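Local coordinates for GH62 hydrolase (Scytalidium thermophilum, PDB 4PVA), which probably hydrolyses alpha-L-arabinofuranosyl side groups from arabinoxylan, as a fungal alpha-L-arabinofuranosidase of glycoside hydrolase family 62, at residues Val242-Ile245 with Arg251-Arg254; Trp26-Pro31 with Phe317-Val322. All blocks are in the same frame, centred on the assembly; numbering follows the deposited sequence.

Interaction 1. Residues Val242-Ile245 with Arg251-Arg254; sequences VEAI and RYFR. With PO4 (phosphate ion), chain F.
A beta hairpin brings Val242-Ile245 against Arg251-Arg254, antiparallel, with two hydrogen-bonded pairs, Val242 with Arg254 and Ala244 with Tyr252, alternating with two non-hydrogen-bonded ones. The straightest rung is Ala244 N to Tyr252 O, 2.8 Å at 177°. On the face that carries Glu243, Ile245, Arg251 and Phe253, a salt bridge sits among apolar side chains. Arg251 NH1 reaches Glu243 OE2 at 2.9 Å; OE2 lies in the guanidinium plane, while NH1 comes to it from above the carboxylate plane. Arg251 gets there through a bend at chi2 (-60°), which lays its CD alongside Ile245 CG1 at 3.6 Å, while Ile245 CD1 sits over one face of the guanidinium. Arg251 NH1 also donates to phosphate O1 at 3.0 Å, so one nitrogen serves two acceptors; Ser294 OG also bonds Glu243 OE2, and the backbone N of His295 bonds OE1. These strands are the middle pair of one blade in the five-bladed beta-propeller of family 62 enzymes, lying between strands 222-229 and 266-267. On the same face, Glu243 CB packs over the Phe253 ring, 4.1 Å from its centroid. On the face of Val242, Ala244, Tyr252 and Arg254, Ala244 CB makes the matching CH-pi contact with Tyr252, 3.9 Å from the ring centre. Arg254 leads away there, its guanidinium going to Ala219 and Asp270.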
loop_
_atom_site.group_PDB
_atom_site.type_symbol
_atom_site.label_atom_id
_atom_site.label_comp_id
_atom_site.label_asym_id
_atom_site.label_seq_id
_atom_site.Cartn_x
_atom_site.Cartn_y
_atom_site.Cartn_z
ATOM N N VAL A 242 7.560 4.819 3.726
ATOM C CA VAL A 242 8.313 3.979 2.779
ATOM C C VAL A 242 8.932 2.850 3.556
ATOM O O VAL A 242 9.467 3.047 4.634
ATOM C CB VAL A 242 9.408 4.763 1.980
ATOM C CG1 VAL A 242 10.134 3.840 1.002
ATOM C CG2 VAL A 242 8.831 5.963 1.245
ATOM N N GLU A 243 8.884 1.652 2.999
ATOM C CA GLU A 243 9.502 0.503 3.630
ATOM C C GLU A 243 11.007 0.500 3.428
ATOM O O GLU A 243 11.492 0.787 2.330
ATOM C CB GLU A 243 8.863 -0.797 3.103
ATOM C CG GLU A 243 9.263 -2.060 3.801
ATOM C CD GLU A 243 8.458 -3.262 3.357
ATOM O OE1 GLU A 243 7.349 -3.063 2.811
ATOM O OE2 GLU A 243 8.948 -4.399 3.652
ATOM N N ALA A 244 11.692 0.141 4.489
ATOM C CA ALA A 244 13.108 -0.064 4.513
ATOM C C ALA A 244 13.438 -1.459 5.032
ATOM O O ALA A 244 12.667 -2.090 5.739
ATOM C CB ALA A 244 13.809 1.003 5.361
ATOM N N ILE A 245 14.628 -1.936 4.652
ATOM C CA ILE A 245 15.136 -3.238 5.135
ATOM C C ILE A 245 16.322 -2.939 6.016
ATOM O O ILE A 245 17.281 -2.300 5.570
ATOM C CB ILE A 245 15.527 -4.186 4.014
ATOM C CG1 ILE A 245 14.429 -4.270 2.954
ATOM C CG2 ILE A 245 15.845 -5.563 4.590
ATOM C CD1 ILE A 245 14.669 -5.288 1.857
ATOM N N ARG A 251 12.026 -5.798 8.081
ATOM C CA ARG A 251 11.323 -4.716 7.369
ATOM C C ARG A 251 10.693 -3.752 8.353
ATOM O O ARG A 251 10.109 -4.178 9.377
ATOM C CB ARG A 251 10.207 -5.281 6.509
ATOM C CG ARG A 251 10.611 -6.409 5.574
ATOM C CD ARG A 251 11.681 -6.000 4.595
ATOM N NE ARG A 251 11.946 -7.086 3.665
ATOM C CZ ARG A 251 11.166 -7.445 2.650
ATOM N NH1 ARG A 251 10.094 -6.732 2.321
ATOM N NH2 ARG A 251 11.503 -8.498 1.922
ATOM N N TYR A 252 10.803 -2.460 8.078
ATOM C CA TYR A 252 10.159 -1.439 8.889
ATOM C C TYR A 252 9.759 -0.287 8.004
ATOM O O TYR A 252 10.231 -0.186 6.869
ATOM C CB TYR A 252 11.086 -0.969 10.009
ATOM C CG TYR A 252 12.344 -0.264 9.587
ATOM C CD1 TYR A 252 13.472 -0.989 9.238
ATOM C CD2 TYR A 252 12.427 1.127 9.598
ATOM C CE1 TYR A 252 14.653 -0.343 8.865
ATOM C CE2 TYR A 252 13.605 1.761 9.238
ATOM C CZ TYR A 252 14.692 1.017 8.898
ATOM O OH TYR A 252 15.855 1.707 8.552
ATOM N N PHE A 253 8.917 0.606 8.506
ATOM C CA PHE A 253 8.506 1.790 7.774
ATOM C C PHE A 253 9.155 3.046 8.318
ATOM O O PHE A 253 9.115 3.295 9.527
ATOM C CB PHE A 253 6.983 1.936 7.781
ATOM C CG PHE A 253 6.341 1.073 6.734
ATOM C CD1 PHE A 253 6.026 -0.266 6.978
ATOM C CD2 PHE A 253 6.147 1.571 5.470
ATOM C CE1 PHE A 253 5.518 -1.055 5.945
ATOM C CE2 PHE A 253 5.629 0.770 4.452
ATOM C CZ PHE A 253 5.345 -0.551 4.684
ATOM N N ARG A 254 9.744 3.808 7.407
ATOM C CA ARG A 254 10.201 5.172 7.634
ATOM C C ARG A 254 9.068 6.115 7.286
ATOM O O ARG A 254 8.181 5.791 6.502
ATOM C CB ARG A 254 11.405 5.448 6.744
ATOM C CG ARG A 254 12.627 4.583 7.030
ATOM C CD ARG A 254 13.783 4.884 6.089
ATOM N NE ARG A 254 14.376 6.173 6.319
ATOM C CZ ARG A 254 15.048 6.859 5.415
ATOM N NH1 ARG A 254 15.195 6.417 4.190
ATOM N NH2 ARG A 254 15.537 8.043 5.720
HETATM P P PO4 F . 7.234 -7.455 -1.009
HETATM O O1 PO4 F . 7.897 -6.946 0.292
HETATM O O2 PO4 F . 7.814 -6.646 -2.190
HETATM O O3 PO4 F . 7.674 -8.890 -1.188
HETATM O O4 PO4 F . 5.792 -7.300 -0.906
#

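Interaction 2. Residues Trp26-Pro31 with Phe317-Val322. With PO4 (phosphate ion), chain F.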
loop_
_atom_site.group_PDB
_atom_site.type_symbol
_atom_site.label_atom_id
_atom_site.label_comp_id
_atom_site.label_asym_id
_atom_site.label_seq_id
_atom_site.Cartn_x
_atom_site.Cartn_y
_atom_site.Cartn_z
ATOM N N TRP A 26 2.605 1.037 18.944
ATOM C CA TRP A 26 1.640 0.120 18.375
ATOM C C TRP A 26 1.523 -1.144 19.174
ATOM O O TRP A 26 2.491 -1.573 19.832
ATOM C CB TRP A 26 2.081 -0.311 16.975
ATOM C CG TRP A 26 2.374 0.788 16.019
ATOM C CD1 TRP A 26 3.571 1.372 15.781
ATOM C CD2 TRP A 26 1.438 1.412 15.129
ATOM N NE1 TRP A 26 3.461 2.327 14.811
ATOM C CE2 TRP A 26 2.158 2.401 14.404
ATOM C CE3 TRP A 26 0.077 1.249 14.880
ATOM C CZ2 TRP A 26 1.557 3.182 13.436
ATOM C CZ3 TRP A 26 -0.517 2.007 13.916
ATOM C CH2 TRP A 26 0.224 2.983 13.210
ATOM N N VAL A 27 0.382 -1.786 19.052
ATOM C CA VAL A 27 0.184 -3.159 19.512
ATOM C C VAL A 27 -0.190 -3.976 18.289
ATOM O O VAL A 27 -1.056 -3.560 17.509
ATOM C CB VAL A 27 -0.959 -3.270 20.555
ATOM C CG1 VAL A 27 -1.355 -4.716 20.767
ATOM C CG2 VAL A 27 -0.546 -2.625 21.875
ATOM N N SER A 28 0.471 -5.109 18.075
ATOM C CA SER A 28 0.118 -6.054 17.008
ATOM C C SER A 28 -0.721 -7.206 17.498
ATOM O O SER A 28 -0.480 -7.750 18.593
ATOM C CB SER A 28 1.377 -6.678 16.386
ATOM O OG SER A 28 1.087 -7.468 15.253
ATOM N N THR A 29 -1.647 -7.613 16.641
ATOM C CA THR A 29 -2.321 -8.890 16.770
ATOM C C THR A 29 -1.341 -10.018 16.430
ATOM O O THR A 29 -0.224 -9.810 15.901
ATOM C CB THR A 29 -3.517 -8.967 15.793
ATOM O OG1 THR A 29 -3.032 -8.905 14.436
ATOM C CG2 THR A 29 -4.522 -7.852 16.043
ATOM N N GLY A 30 -1.788 -11.251 16.650
ATOM C CA GLY A 30 -1.167 -12.375 15.979
ATOM C C GLY A 30 -1.533 -12.380 14.507
ATOM O O GLY A 30 -2.157 -11.442 13.993
ATOM N N PRO A 31 -1.141 -13.424 13.779
ATOM C CA PRO A 31 -1.495 -13.509 12.381
ATOM C C PRO A 31 -2.968 -13.663 12.213
ATOM O O PRO A 31 -3.566 -14.468 12.920
ATOM C CB PRO A 31 -0.720 -14.723 11.882
ATOM C CG PRO A 31 -0.547 -15.568 13.113
ATOM C CD PRO A 31 -0.507 -14.643 14.303
ATOM N N PHE A 317 -3.332 -0.439 10.908
ATOM C CA PHE A 317 -2.435 -0.657 9.766
ATOM C C PHE A 317 -2.370 -2.173 9.586
ATOM O O PHE A 317 -1.855 -2.918 10.436
ATOM C CB PHE A 317 -1.083 -0.001 10.063
ATOM C CG PHE A 317 -0.063 -0.036 8.951
ATOM C CD1 PHE A 317 -0.074 0.925 7.952
ATOM C CD2 PHE A 317 1.041 -0.894 8.993
ATOM C CE1 PHE A 317 0.920 1.011 7.015
ATOM C CE2 PHE A 317 2.062 -0.808 8.046
ATOM C CZ PHE A 317 1.980 0.135 7.036
ATOM N N LEU A 318 -2.917 -2.651 8.476
ATOM C CA LEU A 318 -2.881 -4.047 8.123
ATOM C C LEU A 318 -1.565 -4.272 7.367
ATOM O O LEU A 318 -1.224 -3.481 6.479
ATOM C CB LEU A 318 -4.106 -4.316 7.257
ATOM C CG LEU A 318 -4.616 -5.724 7.090
ATOM C CD1 LEU A 318 -5.030 -6.339 8.404
ATOM C CD2 LEU A 318 -5.794 -5.719 6.138
ATOM N N TYR A 319 -0.821 -5.297 7.702
ATOM C CA TYR A 319 0.516 -5.511 7.175
ATOM C C TYR A 319 0.805 -6.974 6.931
ATOM O O TYR A 319 0.047 -7.858 7.364
ATOM C CB TYR A 319 1.575 -4.885 8.113
ATOM C CG TYR A 319 1.760 -5.665 9.429
ATOM C CD1 TYR A 319 0.927 -5.475 10.520
ATOM C CD2 TYR A 319 2.770 -6.576 9.534
ATOM C CE1 TYR A 319 1.113 -6.206 11.669
ATOM C CE2 TYR A 319 2.983 -7.325 10.674
ATOM C CZ TYR A 319 2.136 -7.127 11.755
ATOM O OH TYR A 319 2.428 -7.843 12.914
ATOM N N GLN A 320 1.876 -7.267 6.186
ATOM C CA GLN A 320 2.347 -8.626 6.005
ATOM C C GLN A 320 3.534 -8.882 6.936
ATOM O O GLN A 320 4.441 -8.078 7.059
ATOM C CB GLN A 320 2.686 -8.933 4.554
ATOM C CG GLN A 320 3.923 -8.199 4.009
ATOM C CD GLN A 320 4.131 -8.295 2.515
ATOM O OE1 GLN A 320 3.195 -8.521 1.765
ATOM N NE2 GLN A 320 5.361 -8.122 2.077
ATOM N N GLY A 321 3.478 -10.035 7.614
ATOM C CA GLY A 321 4.560 -10.491 8.485
ATOM C C GLY A 321 4.892 -11.923 8.162
ATOM O O GLY A 321 4.164 -12.611 7.431
ATOM N N VAL A 322 6.019 -12.371 8.668
ATOM C CA VAL A 322 6.489 -13.711 8.347
ATOM C C VAL A 322 7.360 -14.197 9.473
ATOM O O VAL A 322 8.059 -13.423 10.096
ATOM C CB VAL A 322 7.256 -13.682 6.990
ATOM C CG1 VAL A 322 8.519 -12.871 7.057
ATOM C CG2 VAL A 322 7.562 -15.080 6.493
HETATM P P PO4 F . 7.234 -7.455 -1.009
HETATM O O1 PO4 F . 7.897 -6.946 0.292
HETATM O O2 PO4 F . 7.814 -6.646 -2.190
HETATM O O3 PO4 F . 7.674 -8.890 -1.188
HETATM O O4 PO4 F . 5.792 -7.300 -0.906
#
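Ser28 and Tyr319 meet through their hydroxyls, and one hydrogen bond and one apolar touch make up the contact between Trp26-Pro31 and Phe317-Val322. Tyr319 OH donates to Ser28 OG at 2.7 Å, with the acceptor at the edge of the phenol ring and in its plane. With OG anti to the backbone N (chi1 -173°), Ser28 OG can also donate to Thr29 O at 2.8 Å, on a lone pair in the carbonyl plane. A separate bond runs from Thr29 OG1 to Gly30 O at 2.7 Å, while Trp289 adds a second donor to Thr29 O. An alanine in place of Ser28 would probably leave the buried Tyr319 hydroxyl without its acceptor and cost Thr29 O one of its donors. The two strands are not neighbours: strand 336-341 runs between them, and Ile340 touches all four of Trp26, Ser28, Phe317 and Tyr319. Here the N-terminal strand 26-28 joins the blade built from the C-terminal strands, consistent with the velcro-like closure seen in many beta-propellers. Apolar contact is sparse, Trp26 CZ3 coming to Phe317 CB at 4.4 Å. Trp276 links the two aromatics from outside the segments, its ring edge-to-face with each and its carbonyl accepting from Trp26 NE1. A second group of polar contacts lies near the end of strand 317-321, where Gln320 NE2 donates to phosphate O4 at 3.1 Å and also bonds Ser294, while its OE1 accepts from the backbone of Asp47.

How the interactions relate
Two ways of holding a propeller together appear side by side. Interaction 1 is local and only partly buried, a hairpin inside one blade whose neighbouring strands bond directly through their backbones. Interaction 2 is buried and joins an N-terminal strand to one near the C-terminus across an intervening strand, so side-chain hydroxyls and aromatics do the work instead. Their centres lie about 14 Å apart, and the blades touch where Phe253 meets Phe317 edge-to-face, Phe253 CE1 standing 3.9 Å from Phe317 CZ. Polar ends converge as well: Arg251 and Gln320 grip one phosphate ion, probably from the crystallisation liquor, together with Lys46, His295 and Tyr330.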